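PDB 6HBS: aminopentol aminotransferase from Sphingopyxis macrogoltabida, which transfers the amino group of aminopentol, the hydrolysed form of the mycotoxin fumonisin B1, to pyruvate with the help of pyridoxal 5'-phosphate. Local coordinates for residues M113-N117 with S287-S291; S119-S123 with H146-N152; T133-L139 with G187-F193; P196-E200 with V232-F236. One frame throughout, in Å; residues are numbered along the deposited sequence. Where two conformers were deposited one is given.

How the contacts relate
Three of the four contacts build the cofactor site of this class-III aminotransferase, largely from strand ends and loops; contact 3 joins strands of the sheet behind it. Contacts 1 and 3 both reach the seven-stranded mixed sheet, about 26 Å apart between centres: strand 111-115 is an outermost strand, whereas strands 137-141 and 189-194 are neighbours. Helix 118-133 connects them in the chain and carries one half of contact 2, which touches contact 1 through C115 and D120 and contact 3 through F193. Contact 4 comes after contact 3 in sequence, in the loops beyond strands 189-194 and 226-230. Contacts 1, 2 and 4 converge on one pyridoxal phosphate; contact 1 also reaches the second, across the dimer interface.

Contact 1. Residues M113-N117 with S287-S291; sequences MFCKN and SFWFS. With PLP (pyridoxal-5'-phosphate), chain E; PLP (pyridoxal-5'-phosphate), chain C.
The indole of W289 receives C115 on one face: C115 CB stands 3.4 Å from the centroid of the six-membered ring, only 6° off the ring normal, a CH-pi contact. K116 N lies over the same face, nearer the rim. This is the end of strand 111-115, an outermost strand of the large sheet in the PLP-dependent transferase fold, meeting the type I turn F288-S291 that precedes helix 292-307. With chi1 at 47°, C115 SG sits between its backbone N and carbonyl carbon and continues outward above the ring, 5.0 Å from that centroid, as a more distant sulfur-aromatic contact. The indole N-H takes no part in this CH-pi contact; W289 NE1 bonds instead to N117 OD1 of the second subunit, tying the aromatic platform to the dimer interface. On the F288 ring, S287 CB rests over the centre of one face.

K116 runs past the indole in the opposite direction, its CG 3.8 Å from W289 CD1; the bend at chi2 (-66°) puts CD 4.0 Å from F288 CB, and chi3 turns CE and NZ past it. Its ammonium group bonds to P265 O and to a water that donates to S291 O. A second water bridges the two backbones, donating to both C115 O and W289 O. The turn segment also serves a cofactor: S287 OG donates to O1P of the chain E pyridoxal phosphate. N117 CB lies 3.5 Å from O2P of the chain C cofactor, so this contact stands between the two active sites. At the chain E phosphate, S287 N donates to O3P over 2.8 Å.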
# COMPACT_ATOMS: atom_id res chain seq x y z
N MET A 113 -13.55 -1.04 5.38
CA MET A 113 -12.89 -0.89 4.10
C MET A 113 -11.45 -1.41 4.25
O MET A 113 -10.84 -1.20 5.32
CB MET A 113 -12.91 0.57 3.65
CG MET A 113 -14.32 1.11 3.44
SD MET A 113 -14.34 2.88 3.11
CE MET A 113 -13.75 2.94 1.42
N PHE A 114 -10.95 -2.11 3.22
CA PHE A 114 -9.64 -2.73 3.24
C PHE A 114 -8.75 -2.04 2.23
O PHE A 114 -9.20 -1.70 1.11
CB PHE A 114 -9.74 -4.25 3.02
CG PHE A 114 -10.56 -4.92 4.09
CD1 PHE A 114 -10.08 -4.99 5.39
CD2 PHE A 114 -11.83 -5.40 3.83
CE1 PHE A 114 -10.87 -5.51 6.40
CE2 PHE A 114 -12.62 -5.89 4.85
CZ PHE A 114 -12.15 -5.94 6.13
N CYS A 115 -7.48 -1.87 2.63
CA CYS A 115 -6.43 -1.22 1.84
C CYS A 115 -5.10 -1.95 2.10
O CYS A 115 -5.12 -3.09 2.57
CB CYS A 115 -6.36 0.27 2.18
SG CYS A 115 -6.38 0.56 3.97
N LYS A 116 -3.96 -1.34 1.74
CA LYS A 116 -2.69 -2.03 1.92
C LYS A 116 -1.93 -1.50 3.14
O LYS A 116 -1.56 -2.28 4.00
CB LYS A 116 -1.80 -1.91 0.68
CG LYS A 116 -2.20 -2.82 -0.47
CD LYS A 116 -2.04 -4.31 -0.21
CE LYS A 116 -3.37 -5.00 -0.00
NZ LYS A 116 -3.22 -6.46 -0.06
N ASN A 117 -1.63 -0.20 3.12
CA ASN A 117 -0.79 0.45 4.09
C ASN A 117 -1.66 1.02 5.21
O ASN A 117 -2.79 1.43 4.94
CB ASN A 117 -0.01 1.63 3.50
CG ASN A 117 0.86 1.29 2.30
OD1 ASN A 117 1.68 0.39 2.36
ND2 ASN A 117 0.74 2.08 1.23
N SER A 287 -4.85 -0.96 -6.74
CA SER A 287 -4.70 -2.20 -7.52
C SER A 287 -4.76 -3.45 -6.63
O SER A 287 -5.24 -4.48 -7.09
CB SER A 287 -3.35 -2.19 -8.22
OG SER A 287 -3.27 -1.05 -9.04
N PHE A 288 -4.15 -3.37 -5.45
CA PHE A 288 -3.89 -4.53 -4.65
C PHE A 288 -4.86 -4.63 -3.47
O PHE A 288 -4.76 -5.55 -2.67
CB PHE A 288 -2.44 -4.53 -4.17
CG PHE A 288 -1.41 -4.61 -5.27
CD1 PHE A 288 -1.41 -5.66 -6.18
CD2 PHE A 288 -0.43 -3.65 -5.39
CE1 PHE A 288 -0.46 -5.71 -7.21
CE2 PHE A 288 0.53 -3.71 -6.39
CZ PHE A 288 0.51 -4.73 -7.32
N TRP A 289 -5.79 -3.68 -3.37
CA TRP A 289 -6.65 -3.56 -2.17
C TRP A 289 -7.67 -4.70 -2.08
O TRP A 289 -8.26 -4.88 -1.01
CB TRP A 289 -7.35 -2.20 -2.11
CG TRP A 289 -6.44 -1.03 -1.85
CD1 TRP A 289 -5.09 -0.96 -2.04
CD2 TRP A 289 -6.84 0.28 -1.37
NE1 TRP A 289 -4.62 0.29 -1.67
CE2 TRP A 289 -5.67 1.07 -1.28
CE3 TRP A 289 -8.06 0.84 -0.99
CZ2 TRP A 289 -5.70 2.41 -0.88
CZ3 TRP A 289 -8.09 2.16 -0.59
CH2 TRP A 289 -6.92 2.91 -0.50
N PHE A 290 -7.93 -5.40 -3.20
CA PHE A 290 -8.99 -6.39 -3.29
C PHE A 290 -8.41 -7.81 -3.34
O PHE A 290 -9.15 -8.77 -3.59
CB PHE A 290 -9.91 -6.07 -4.48
CG PHE A 290 -10.42 -4.65 -4.40
CD1 PHE A 290 -11.36 -4.30 -3.46
CD2 PHE A 290 -9.83 -3.64 -5.14
CE1 PHE A 290 -11.77 -2.99 -3.31
CE2 PHE A 290 -10.26 -2.33 -5.00
CZ PHE A 290 -11.23 -2.00 -4.09
N SER A 291 -7.11 -7.95 -3.07
CA SER A 291 -6.43 -9.24 -3.15
C SER A 291 -6.88 -10.17 -2.01
O SER A 291 -6.91 -9.79 -0.84
CB SER A 291 -4.94 -9.05 -3.15
OG SER A 291 -4.54 -8.22 -4.22
N1 PLP E . -0.79 5.40 -12.00
C2 PLP E . -1.49 4.79 -13.00
C2A PLP E . -1.23 5.16 -14.44
C3 PLP E . -2.48 3.74 -12.72
O3 PLP E . -3.17 3.14 -13.73
C4 PLP E . -2.71 3.32 -11.32
C4A PLP E . -3.69 2.22 -11.04
C5 PLP E . -1.91 4.08 -10.31
C6 PLP E . -1.00 5.06 -10.70
C5A PLP E . -2.05 3.80 -8.84
O4P PLP E . -1.75 2.44 -8.52
P PLP E . -2.51 1.81 -7.24
O1P PLP E . -1.73 0.51 -7.05
O2P PLP E . -2.34 2.82 -6.09
O3P PLP E . -3.94 1.57 -7.58
N1 PLP C . -0.34 4.83 12.24
C2 PLP C . 0.41 4.34 13.24
C2A PLP C . 0.06 4.58 14.69
C3 PLP C . 1.56 3.50 12.92
O3 PLP C . 2.34 2.98 13.90
C4 PLP C . 1.87 3.22 11.50
C4A PLP C . 3.04 2.34 11.21
C5 PLP C . 1.00 3.88 10.49
C6 PLP C . -0.08 4.63 10.93
C5A PLP C . 1.20 3.70 8.99
O4P PLP C . 1.17 2.30 8.60
P PLP C . 2.07 1.94 7.31
O1P PLP C . 3.48 2.09 7.67
O2P PLP C . 1.68 2.97 6.29
O3P PLP C . 1.63 0.52 7.06
O HOH W 1 -6.82 -5.24 1.28
O HOH W 2 -5.74 -7.65 0.46

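Contact 2. Residues S119-S123 with H146-N152; sequences SDATS and HGASPWN. With PLP (pyridoxal-5'-phosphate), chain C.
S119 OG acts as donor and acceptor at once: it donates to O2P of pyridoxal phosphate at 2.7 Å and accepts from A148 N at 3.3 Å. S119 N donates to the same O2P, near the start of helix 118-133, so the phosphate lies where the helix dipole would probably help to stabilise its charge. This is the phosphate-binding helix start of the PLP-dependent transferase fold, packed against the loop after strand 137-141. G147 CA comes within 3.1 Å of S119 OG, and a side chain at that glycine would probably collide with the hydroxyl.

One turn on, T122 OG1 donates to H146 O over 2.8 Å, almost in line with the carbonyl bond (161°). The threonine hydroxyl lies between its backbone N and carbonyl carbon (chi1 61°), which turns it toward this loop. It also accepts from a water that in turn accepts from N152 ND2 and bonds to S149 OG and, in the S123 conformer described, to S123 OG. H146 ND1 bonds to D230. Farther along, the W151 indole presents its edge to the helix: in that same conformer, NE1 donates in the ring plane to S123 OG, 2.9 Å away at an N-H...O angle of 164°.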
# COMPACT_ATOMS: atom_id res chain seq x y z
N SER A 119 -1.09 3.86 6.38
CA SER A 119 -1.16 5.24 5.87
C SER A 119 -2.39 5.42 4.95
O SER A 119 -2.93 6.50 4.88
CB SER A 119 0.13 5.61 5.17
OG SER A 119 1.24 5.64 6.08
N ASP A 120 -2.77 4.35 4.21
CA ASP A 120 -3.97 4.35 3.36
C ASP A 120 -5.22 4.53 4.24
O ASP A 120 -6.14 5.29 3.87
CB ASP A 120 -4.11 3.03 2.57
CG ASP A 120 -2.96 2.64 1.64
OD1 ASP A 120 -2.11 3.50 1.34
OD2 ASP A 120 -2.91 1.44 1.22
N ALA A 121 -5.27 3.81 5.38
CA ALA A 121 -6.43 3.85 6.27
C ALA A 121 -6.52 5.22 6.95
O ALA A 121 -7.58 5.76 7.07
CB ALA A 121 -6.40 2.73 7.28
N THR A 122 -5.40 5.79 7.39
CA THR A 122 -5.47 7.09 8.09
C THR A 122 -5.82 8.21 7.12
O THR A 122 -6.59 9.11 7.47
CB THR A 122 -4.20 7.37 8.89
OG1 THR A 122 -3.08 7.43 8.00
CG2 THR A 122 -3.97 6.35 9.99
N SER A 123 -5.27 8.16 5.90
CA SER A 123 -5.55 9.12 4.85
C SER A 123 -7.03 9.05 4.43
O SER A 123 -7.67 10.08 4.25
CB SER A 123 -4.65 8.93 3.68
OG SER A 123 -3.37 9.45 3.97
N HIS A 146 1.11 9.06 12.20
CA HIS A 146 -0.08 8.52 11.57
C HIS A 146 0.21 7.97 10.17
O HIS A 146 -0.70 7.55 9.47
CB HIS A 146 -1.20 9.56 11.53
CG HIS A 146 -1.74 9.89 12.88
ND1 HIS A 146 -2.35 8.94 13.67
CD2 HIS A 146 -1.78 11.06 13.56
CE1 HIS A 146 -2.73 9.51 14.80
NE2 HIS A 146 -2.41 10.82 14.75
N GLY A 147 1.47 7.98 9.76
CA GLY A 147 1.87 7.50 8.44
C GLY A 147 2.92 8.41 7.84
O GLY A 147 3.44 9.30 8.54
N ALA A 148 3.23 8.19 6.56
CA ALA A 148 4.27 8.98 5.93
C ALA A 148 3.75 9.62 4.63
O ALA A 148 4.48 9.71 3.64
CB ALA A 148 5.49 8.11 5.69
N SER A 149 2.49 10.07 4.67
CA SER A 149 1.87 10.85 3.58
C SER A 149 2.30 12.33 3.68
O SER A 149 2.77 12.80 4.72
CB SER A 149 0.35 10.70 3.59
OG SER A 149 -0.04 9.33 3.61
N PRO A 150 2.12 13.15 2.62
CA PRO A 150 2.49 14.57 2.72
C PRO A 150 1.82 15.26 3.91
O PRO A 150 2.45 16.13 4.54
CB PRO A 150 2.07 15.15 1.35
CG PRO A 150 2.16 13.94 0.41
CD PRO A 150 1.70 12.76 1.26
N TRP A 151 0.59 14.88 4.27
CA TRP A 151 -0.12 15.58 5.38
C TRP A 151 0.47 15.27 6.75
O TRP A 151 0.18 16.01 7.70
CB TRP A 151 -1.64 15.34 5.40
CG TRP A 151 -2.14 13.97 5.76
CD1 TRP A 151 -2.26 12.90 4.92
CD2 TRP A 151 -2.63 13.52 7.04
NE1 TRP A 151 -2.78 11.82 5.59
CE2 TRP A 151 -3.03 12.17 6.89
CE3 TRP A 151 -2.79 14.13 8.30
CZ2 TRP A 151 -3.56 11.42 7.93
CZ3 TRP A 151 -3.34 13.38 9.33
CH2 TRP A 151 -3.71 12.04 9.16
N ASN A 152 1.21 14.17 6.90
CA ASN A 152 1.55 13.73 8.26
C ASN A 152 2.99 13.22 8.40
O ASN A 152 3.39 12.93 9.51
CB ASN A 152 0.56 12.69 8.80
CG ASN A 152 0.48 11.43 7.94
OD1 ASN A 152 1.26 11.25 7.01
ND2 ASN A 152 -0.50 10.56 8.23
N1 PLP C . -0.34 4.83 12.24
C2 PLP C . 0.41 4.34 13.24
C2A PLP C . 0.06 4.58 14.69
C3 PLP C . 1.56 3.50 12.92
O3 PLP C . 2.34 2.98 13.90
C4 PLP C . 1.87 3.22 11.50
C4A PLP C . 3.04 2.34 11.21
C5 PLP C . 1.00 3.88 10.49
C6 PLP C . -0.08 4.63 10.93
C5A PLP C . 1.20 3.70 8.99
O4P PLP C . 1.17 2.30 8.60
P PLP C . 2.07 1.94 7.31
O1P PLP C . 3.48 2.09 7.67
O2P PLP C . 1.68 2.97 6.29
O3P PLP C . 1.63 0.52 7.06
O HOH W 3 -1.23 8.76 6.00

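Contact 3. Residues T133-L139 with G187-F193; sequences TGRKTIL and GDIAAVF
L139 and I189 make the tight part of this contact, their side chains crossing at about a right angle with the two CD1 atoms 3.8 Å apart, on the sheet face that helix 175-184 covers through F182. On the other face, beneath helix 118-133, I138 sends CD1 to A191 CB and CG2 to the F193 ring, 3.7 Å from F193 CD1. Between these layers the backbones are firmly bonded: L139 N donates to A191 O with an N-H...O angle of 177°, and L139 O accepts from F193 N.

Toward the exposed G187 and K136 the contact becomes polar. The carboxylate of D188, swung anti to its backbone N at chi1 -171°, is approached from above its plane by two donors: K136 N reaches OD1 at 2.9 Å and T137 OG1 reaches OD2 at 2.8 Å. R135 extends beside the same loop, and its NH2 donates in the guanidinium plane to I189 O, 3.0 Å away, while NH1 bonds to T223 O. A leucine in place of R135 would probably leave I189 O and T223 O without these donors, loosening the 133-136 turn from strand 189-194 and the end of helix 210-223.

Between T137 and I138 the register slips by one residue, a beta bulge at the entry of two neighbouring parallel strands, 137-141 and 189-194, in the central mixed sheet of the PLP-dependent transferase fold.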
# COMPACT_ATOMS: atom_id res chain seq x y z
N THR A 133 -18.30 16.04 7.27
CA THR A 133 -18.62 17.24 8.03
C THR A 133 -18.73 18.48 7.15
O THR A 133 -19.26 19.46 7.60
CB THR A 133 -17.55 17.50 9.11
OG1 THR A 133 -16.34 17.72 8.40
CG2 THR A 133 -17.42 16.37 10.10
N GLY A 134 -18.10 18.47 5.97
CA GLY A 134 -17.97 19.68 5.15
C GLY A 134 -17.03 20.70 5.76
O GLY A 134 -17.05 21.85 5.36
N ARG A 135 -16.15 20.27 6.68
CA ARG A 135 -15.18 21.14 7.36
C ARG A 135 -13.76 20.73 6.99
O ARG A 135 -13.52 19.67 6.37
CB ARG A 135 -15.33 21.06 8.88
CG ARG A 135 -16.72 21.45 9.36
CD ARG A 135 -16.91 20.95 10.77
NE ARG A 135 -18.30 21.01 11.21
CZ ARG A 135 -18.79 20.33 12.23
NH1 ARG A 135 -20.09 20.40 12.47
NH2 ARG A 135 -18.00 19.60 13.00
N LYS A 136 -12.80 21.57 7.37
CA LYS A 136 -11.45 21.41 6.88
C LYS A 136 -10.48 20.84 7.92
O LYS A 136 -9.53 20.15 7.52
CB LYS A 136 -10.91 22.75 6.39
CG LYS A 136 -11.64 23.33 5.19
CD LYS A 136 -11.02 24.60 4.74
CE LYS A 136 -11.71 25.21 3.54
NZ LYS A 136 -11.03 26.46 3.14
N THR A 137 -10.66 21.17 9.22
CA THR A 137 -9.55 21.04 10.16
C THR A 137 -9.48 19.62 10.73
O THR A 137 -10.45 19.09 11.29
CB THR A 137 -9.57 22.12 11.26
OG1 THR A 137 -9.53 23.41 10.65
CG2 THR A 137 -8.38 21.97 12.19
N ILE A 138 -8.29 19.05 10.63
CA ILE A 138 -7.98 17.76 11.24
C ILE A 138 -7.08 18.00 12.47
O ILE A 138 -6.04 18.62 12.34
CB ILE A 138 -7.31 16.83 10.21
CG1 ILE A 138 -8.24 16.56 9.03
CG2 ILE A 138 -6.83 15.55 10.87
CD1 ILE A 138 -9.40 15.65 9.32
N LEU A 139 -7.51 17.54 13.64
CA LEU A 139 -6.70 17.72 14.86
C LEU A 139 -5.84 16.48 15.13
O LEU A 139 -6.39 15.39 15.30
CB LEU A 139 -7.62 18.00 16.04
CG LEU A 139 -8.42 19.31 15.96
CD1 LEU A 139 -9.25 19.52 17.23
CD2 LEU A 139 -7.52 20.48 15.65
N GLY A 187 -15.98 25.62 14.95
CA GLY A 187 -16.93 25.35 13.87
C GLY A 187 -16.31 24.61 12.67
O GLY A 187 -17.00 24.30 11.69
N ASP A 188 -15.00 24.34 12.70
CA ASP A 188 -14.36 23.82 11.49
C ASP A 188 -13.64 22.50 11.75
O ASP A 188 -12.75 22.16 10.98
CB ASP A 188 -13.39 24.83 10.90
CG ASP A 188 -12.86 24.43 9.53
OD1 ASP A 188 -13.66 23.98 8.68
OD2 ASP A 188 -11.65 24.55 9.32
N ILE A 189 -13.98 21.77 12.82
CA ILE A 189 -13.23 20.51 13.10
C ILE A 189 -13.93 19.35 12.36
O ILE A 189 -15.09 19.02 12.60
CB ILE A 189 -13.07 20.20 14.59
CG1 ILE A 189 -12.46 21.38 15.37
CG2 ILE A 189 -12.26 18.91 14.77
CD1 ILE A 189 -11.14 21.84 14.83
N ALA A 190 -13.17 18.72 11.47
CA ALA A 190 -13.66 17.55 10.72
C ALA A 190 -13.45 16.29 11.55
O ALA A 190 -14.30 15.40 11.60
CB ALA A 190 -12.94 17.47 9.41
N ALA A 191 -12.29 16.20 12.23
CA ALA A 191 -11.94 15.04 13.02
C ALA A 191 -10.84 15.33 14.03
O ALA A 191 -10.03 16.26 13.85
CB ALA A 191 -11.50 13.94 12.09
N VAL A 192 -10.80 14.47 15.06
CA VAL A 192 -9.71 14.30 16.01
C VAL A 192 -9.09 12.91 15.78
O VAL A 192 -9.79 11.88 15.89
CB VAL A 192 -10.22 14.35 17.47
CG1 VAL A 192 -9.14 13.93 18.46
CG2 VAL A 192 -10.79 15.71 17.84
N PHE A 193 -7.80 12.88 15.50
CA PHE A 193 -7.03 11.65 15.46
C PHE A 193 -6.31 11.50 16.80
O PHE A 193 -5.66 12.47 17.28
CB PHE A 193 -5.96 11.67 14.36
CG PHE A 193 -6.47 11.39 12.97
CD1 PHE A 193 -7.35 12.24 12.34
CD2 PHE A 193 -6.04 10.25 12.28
CE1 PHE A 193 -7.79 11.98 11.04
CE2 PHE A 193 -6.49 9.99 11.00
CZ PHE A 193 -7.37 10.85 10.38

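Contact 4. Residues P196-E200 with V232-F236; sequences PFRHE and VRAGF. With PLP (pyridoxal-5'-phosphate), chain C.
R233 can be followed outward from CB, which lies 3.8 Å from H199 CE1 and 3.3 Å from O3 of pyridoxal phosphate. CG, anti to the backbone N, stays 3.7 Å from O3 before the chain bends at chi3. CD then lies over one face of the H199 ring, 4.0 Å from its centroid in a CH-pi contact, while F197 O lies over the opposite face. NE donates to O3 at 2.8 Å and 171°, a nearly straight bond with O3 at the guanidinium edge; NH2 adds a weak one. One guanidinium face meets H199 ND1, its plane 28° from that of the ring. NH1 approaches H199 O at a poor angle and bonds instead to N377 OD1; NH2 remains 4.3 Å from E200 OE2, beyond salt-bridge range.

A methionine in place of R233 would probably leave O3 of the cofactor without its in-plane donor and N377 OD1 without its mate.

Next along the chain, A234 CB touches both P196 CG and F197 CE1, each 3.7 Å away. Its backbone N donates to a water that also bonds to H199 NE2. V232 CG1 touches the pyridine ring at C4, so the loop after strand 226-230 supports the cofactor by its ring and its phenolic oxygen together. The arginine bond to O3 would be expected to stabilise negative charge on that oxygen and thereby influence the electronics of the pyridoxal.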
# COMPACT_ATOMS: atom_id res chain seq x y z
N PRO A 196 -3.98 5.25 20.69
CA PRO A 196 -4.63 4.85 21.94
C PRO A 196 -3.72 4.97 23.17
O PRO A 196 -4.23 4.99 24.27
CB PRO A 196 -5.05 3.40 21.71
CG PRO A 196 -4.14 2.90 20.61
CD PRO A 196 -3.71 4.10 19.80
N PHE A 197 -2.41 5.08 22.96
CA PHE A 197 -1.48 5.60 23.97
C PHE A 197 -0.38 6.37 23.24
O PHE A 197 -0.34 6.38 21.99
CB PHE A 197 -0.99 4.48 24.90
CG PHE A 197 -0.24 3.34 24.29
CD1 PHE A 197 -0.90 2.23 23.78
CD2 PHE A 197 1.15 3.34 24.30
CE1 PHE A 197 -0.18 1.16 23.25
CE2 PHE A 197 1.87 2.27 23.77
CZ PHE A 197 1.20 1.19 23.23
N ARG A 198 0.52 7.02 24.00
CA ARG A 198 1.63 7.72 23.41
C ARG A 198 2.73 6.70 23.10
O ARG A 198 3.31 6.10 24.03
CB ARG A 198 2.16 8.80 24.36
CG ARG A 198 3.28 9.64 23.76
CD ARG A 198 2.76 10.53 22.65
NE ARG A 198 3.79 11.43 22.17
CZ ARG A 198 3.61 12.38 21.26
NH1 ARG A 198 2.46 12.44 20.58
NH2 ARG A 198 4.57 13.25 21.06
N HIS A 199 2.98 6.49 21.80
CA HIS A 199 3.96 5.52 21.32
C HIS A 199 4.79 6.14 20.20
O HIS A 199 4.49 5.95 19.01
CB HIS A 199 3.32 4.16 20.97
CG HIS A 199 2.11 4.17 20.07
ND1 HIS A 199 2.10 4.77 18.82
CD2 HIS A 199 0.91 3.56 20.20
CE1 HIS A 199 0.91 4.56 18.26
NE2 HIS A 199 0.17 3.80 19.07
N GLU A 200 5.82 6.91 20.58
CA GLU A 200 6.66 7.61 19.61
C GLU A 200 8.13 7.40 19.91
O GLU A 200 8.51 7.14 21.06
CB GLU A 200 6.32 9.11 19.59
CG GLU A 200 4.85 9.38 19.29
CD GLU A 200 4.36 8.88 17.93
OE1 GLU A 200 3.14 8.61 17.78
OE2 GLU A 200 5.19 8.78 17.03
N VAL A 232 -3.34 1.30 14.33
CA VAL A 232 -2.48 0.57 13.40
C VAL A 232 -1.35 -0.14 14.18
O VAL A 232 -0.96 -1.27 13.83
CB VAL A 232 -1.94 1.49 12.28
CG1 VAL A 232 -0.81 0.81 11.51
CG2 VAL A 232 -3.06 1.91 11.34
N ARG A 233 -0.79 0.56 15.18
CA ARG A 233 0.32 0.06 15.93
C ARG A 233 -0.11 -0.83 17.10
O ARG A 233 0.49 -1.92 17.32
CB ARG A 233 1.23 1.18 16.45
CG ARG A 233 2.63 0.66 16.71
CD ARG A 233 3.60 1.70 17.24
NE ARG A 233 3.85 2.76 16.27
CZ ARG A 233 4.72 3.75 16.42
NH1 ARG A 233 5.65 3.68 17.36
NH2 ARG A 233 4.68 4.79 15.59
N ALA A 234 -1.09 -0.38 17.88
CA ALA A 234 -1.46 -1.06 19.15
C ALA A 234 -2.57 -2.11 18.97
O ALA A 234 -2.81 -2.91 19.87
CB ALA A 234 -1.87 -0.02 20.17
N GLY A 235 -3.27 -2.09 17.83
CA GLY A 235 -4.42 -2.92 17.64
C GLY A 235 -4.06 -4.40 17.88
O GLY A 235 -3.03 -4.88 17.42
N PHE A 236 -4.87 -5.05 18.71
CA PHE A 236 -4.83 -6.45 19.07
C PHE A 236 -3.68 -6.80 20.01
O PHE A 236 -3.55 -7.98 20.38
CB PHE A 236 -4.81 -7.36 17.84
CG PHE A 236 -6.07 -7.21 17.05
CD1 PHE A 236 -7.29 -7.42 17.65
CD2 PHE A 236 -6.03 -6.89 15.70
CE1 PHE A 236 -8.46 -7.30 16.91
CE2 PHE A 236 -7.21 -6.79 14.97
CZ PHE A 236 -8.41 -6.99 15.57
N1 PLP C . -0.34 4.83 12.24
C2 PLP C . 0.41 4.34 13.24
C2A PLP C . 0.06 4.58 14.69
C3 PLP C . 1.56 3.50 12.92
O3 PLP C . 2.34 2.98 13.90
C4 PLP C . 1.87 3.22 11.50
C4A PLP C . 3.04 2.34 11.21
C5 PLP C . 1.00 3.88 10.49
C6 PLP C . -0.08 4.63 10.93
C5A PLP C . 1.20 3.70 8.99
O4P PLP C . 1.17 2.30 8.60
P PLP C . 2.07 1.94 7.31
O1P PLP C . 3.48 2.09 7.67
O2P PLP C . 1.68 2.97 6.29
O3P PLP C . 1.63 0.52 7.06
O HOH W 4 -1.80 2.50 17.45